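Local atomic coordinates of 1-deoxy-D-xylulose 5-phosphate reductoisomerase (PDB entry 1R0L), a protein that catalyses the NADPH-dependent rearrangement and reduction of 1-deoxy-D-xylulose 5-phosphate to 2-C-methyl-D-erythritol 4-phosphate, a step of isoprenoid biosynthesis that needs a divalent metal ion. Residues Trp96-Ile101 / Thr119-Asn124. Sequence-based numbering, arbitrary orientation.
With NDP (NADPH dihydro-nicotinamide-adenine-dinucleotide phosphate), chain F.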
loop_
_atom_site.group_PDB
_atom_site.type_symbol
_atom_site.label_atom_id
_atom_site.label_comp_id
_atom_site.label_asym_id
_atom_site.label_seq_id
_atom_site.Cartn_x
_atom_site.Cartn_y
_atom_site.Cartn_z
ATOM N N TRP B 96 25.838 -6.251 0.644
ATOM C CA TRP B 96 24.920 -5.118 0.535
ATOM C C TRP B 96 25.745 -3.847 0.318
ATOM O O TRP B 96 26.621 -3.530 1.122
ATOM C CB TRP B 96 24.113 -4.980 1.811
ATOM C CG TRP B 96 23.013 -3.979 1.727
ATOM C CD1 TRP B 96 21.770 -4.174 1.207
ATOM C CD2 TRP B 96 23.027 -2.643 2.247
ATOM N NE1 TRP B 96 21.001 -3.045 1.379
ATOM C CE2 TRP B 96 21.750 -2.090 2.015
ATOM C CE3 TRP B 96 23.992 -1.861 2.891
ATOM C CZ2 TRP B 96 21.414 -0.793 2.404
ATOM C CZ3 TRP B 96 23.655 -0.573 3.278
ATOM C CH2 TRP B 96 22.378 -0.053 3.033
ATOM N N THR B 97 25.469 -3.127 -0.767
ATOM C CA THR B 97 26.205 -1.903 -1.099
ATOM C C THR B 97 25.278 -0.701 -1.248
ATOM O O THR B 97 24.317 -0.741 -2.019
ATOM C CB THR B 97 26.994 -2.045 -2.443
ATOM O OG1 THR B 97 27.963 -3.099 -2.348
ATOM C CG2 THR B 97 27.715 -0.764 -2.771
ATOM N N MET B 98 25.574 0.361 -0.507
ATOM C CA MET B 98 24.802 1.600 -0.571
ATOM C C MET B 98 25.524 2.522 -1.556
ATOM O O MET B 98 26.638 2.996 -1.278
ATOM C CB MET B 98 24.740 2.265 0.812
ATOM C CG MET B 98 24.240 3.711 0.802
ATOM S SD MET B 98 22.596 3.883 0.097
ATOM C CE MET B 98 21.577 3.621 1.477
ATOM N N ALA B 99 24.915 2.754 -2.714
ATOM C CA ALA B 99 25.531 3.622 -3.699
ATOM C C ALA B 99 25.001 5.025 -3.457
ATOM O O ALA B 99 23.926 5.387 -3.959
ATOM C CB ALA B 99 25.192 3.153 -5.099
ATOM N N ALA B 100 25.754 5.803 -2.678
ATOM C CA ALA B 100 25.378 7.179 -2.334
ATOM C C ALA B 100 26.284 8.260 -2.927
ATOM O O ALA B 100 26.183 9.418 -2.544
ATOM C CB ALA B 100 25.312 7.346 -0.806
ATOM N N ILE B 101 27.179 7.884 -3.838
ATOM C CA ILE B 101 28.055 8.851 -4.497
ATOM C C ILE B 101 27.236 9.352 -5.695
ATOM O O ILE B 101 26.918 8.590 -6.607
ATOM C CB ILE B 101 29.379 8.196 -5.002
ATOM C CG1 ILE B 101 30.201 7.660 -3.825
ATOM C CG2 ILE B 101 30.180 9.198 -5.794
ATOM C CD1 ILE B 101 31.544 7.038 -4.234
ATOM N N THR B 119 23.477 -7.311 -3.537
ATOM C CA THR B 119 22.433 -6.300 -3.334
ATOM C C THR B 119 22.968 -4.871 -3.382
ATOM O O THR B 119 23.951 -4.535 -2.711
ATOM C CB THR B 119 21.692 -6.511 -2.001
ATOM O OG1 THR B 119 20.941 -7.731 -2.063
ATOM C CG2 THR B 119 20.739 -5.361 -1.732
ATOM N N VAL B 120 22.310 -4.029 -4.176
ATOM C CA VAL B 120 22.747 -2.646 -4.321
ATOM C C VAL B 120 21.638 -1.637 -4.069
ATOM O O VAL B 120 20.718 -1.502 -4.868
ATOM C CB VAL B 120 23.334 -2.420 -5.727
ATOM C CG1 VAL B 120 23.788 -0.966 -5.893
ATOM C CG2 VAL B 120 24.495 -3.398 -5.950
ATOM N N ALA B 121 21.709 -0.946 -2.939
ATOM C CA ALA B 121 20.712 0.060 -2.620
ATOM C C ALA B 121 21.110 1.322 -3.422
ATOM O O ALA B 121 22.180 1.925 -3.220
ATOM C CB ALA B 121 20.707 0.333 -1.121
ATOM N N LEU B 122 20.250 1.710 -4.352
ATOM C CA LEU B 122 20.551 2.844 -5.192
ATOM C C LEU B 122 20.064 4.181 -4.624
ATOM O O LEU B 122 18.867 4.411 -4.454
ATOM C CB LEU B 122 19.959 2.606 -6.581
ATOM C CG LEU B 122 20.340 3.626 -7.653
ATOM C CD1 LEU B 122 21.855 3.583 -7.895
ATOM C CD2 LEU B 122 19.587 3.312 -8.930
ATOM N N ALA B 123 21.013 5.057 -4.310
ATOM C CA ALA B 123 20.683 6.381 -3.801
ATOM C C ALA B 123 21.069 7.335 -4.917
ATOM O O ALA B 123 20.517 8.411 -5.050
ATOM C CB ALA B 123 21.468 6.670 -2.536
ATOM N N ASN B 124 22.026 6.894 -5.726
ATOM C CA ASN B 124 22.532 7.610 -6.890
ATOM C C ASN B 124 21.456 7.501 -7.985
ATOM O O ASN B 124 21.607 6.702 -8.917
ATOM C CB ASN B 124 23.818 6.914 -7.357
ATOM C CG ASN B 124 24.413 7.556 -8.581
ATOM O OD1 ASN B 124 23.702 7.889 -9.524
ATOM N ND2 ASN B 124 25.727 7.728 -8.585
HETATM P PA NDP F . 26.579 15.295 0.002
HETATM O O1A NDP F . 25.664 15.619 1.001
HETATM O O2A NDP F . 27.917 16.077 -0.222
HETATM O O5B NDP F . 27.146 13.822 0.171
HETATM C C5B NDP F . 27.941 13.681 -0.927
HETATM C C4B NDP F . 28.532 12.440 -0.539
HETATM O O4B NDP F . 29.240 12.191 -1.741
HETATM C C3B NDP F . 29.683 12.421 0.593
HETATM O O3B NDP F . 29.907 11.020 1.099
HETATM C C2B NDP F . 30.838 12.894 -0.229
HETATM O O2B NDP F . 32.146 12.979 0.328
HETATM C C1B NDP F . 30.630 12.062 -1.492
HETATM N N9A NDP F . 31.269 12.681 -2.624
HETATM C C8A NDP F . 31.109 14.022 -2.957
HETATM N N7A NDP F . 31.772 14.324 -4.017
HETATM C C5A NDP F . 32.388 13.193 -4.431
HETATM C C6A NDP F . 33.236 12.890 -5.521
HETATM N N6A NDP F . 33.574 13.812 -6.431
HETATM N N1A NDP F . 33.688 11.630 -5.636
HETATM C C2A NDP F . 33.355 10.676 -4.736
HETATM N N3A NDP F . 32.563 10.862 -3.680
HETATM C C4A NDP F . 32.108 12.159 -3.576
HETATM O O3 NDP F . 25.827 15.289 -1.381
HETATM P P2B NDP F . 32.425 13.843 1.579
HETATM O O1X NDP F . 31.267 14.202 2.422
HETATM O O2X NDP F . 33.700 14.605 1.508
HETATM O O3X NDP F . 31.900 15.026 0.766
HETATM O O HOH W 1 26.484 -5.446 -2.868
#
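A121 and A99 sit where two neighbouring parallel strands, 96-99 and 119-122, are stitched together. The strand axes come within 4.7 Å of each other. T97 N donates to T119 O, T97 O takes A121 N, and the run continues with A99 N on A121 O at 2.9 Å, a nearly straight bond (N-H...O 167°). A99 then closes the strand pairing with its carbonyl: A99 O receives A123 N at 3.0 Å and, more weakly, N124 N, so one oxygen gathers the two amides of the chain as it leaves strand 119-122. On one face of the sheet the methyl of A121 touches W96 CZ2 (3.8 Å from A121 CB) and, more loosely, M98 SD. W96 has CG anti to its backbone N (chi1 -172°), which carries the ring across T119, whose CG2 meets the five-membered ring near CD1. A leucine in place of W96 would probably leave the A121 and T119 methyls poorly covered and T273 O without the indole N-H that it accepts. On the other face A99 CB packs loosely against V120 CG1 and L122 CD1, while a water bridges T97 OG1 and T119 O. Beyond the strands, N124 ND2 lies against I101 O, too close and too bent in this model for the bond to be more than doubtful, and N124 OD1 is held by S127 OG; N124 is a predicted NADPH-binding residue, and I101 CG2 lies 3.6 Å from N3A of the cofactor's adenine. With helix 107-115 between them, the strands form a beta-alpha-beta unit of the Rossmann-type NADPH domain: that helix packs on A99, T97 and L122, helix 15-26 covers W96 and M98 on the opposite face and also touches A123 beyond the strand, and strand 5-10 flanks 96-99 on its other side.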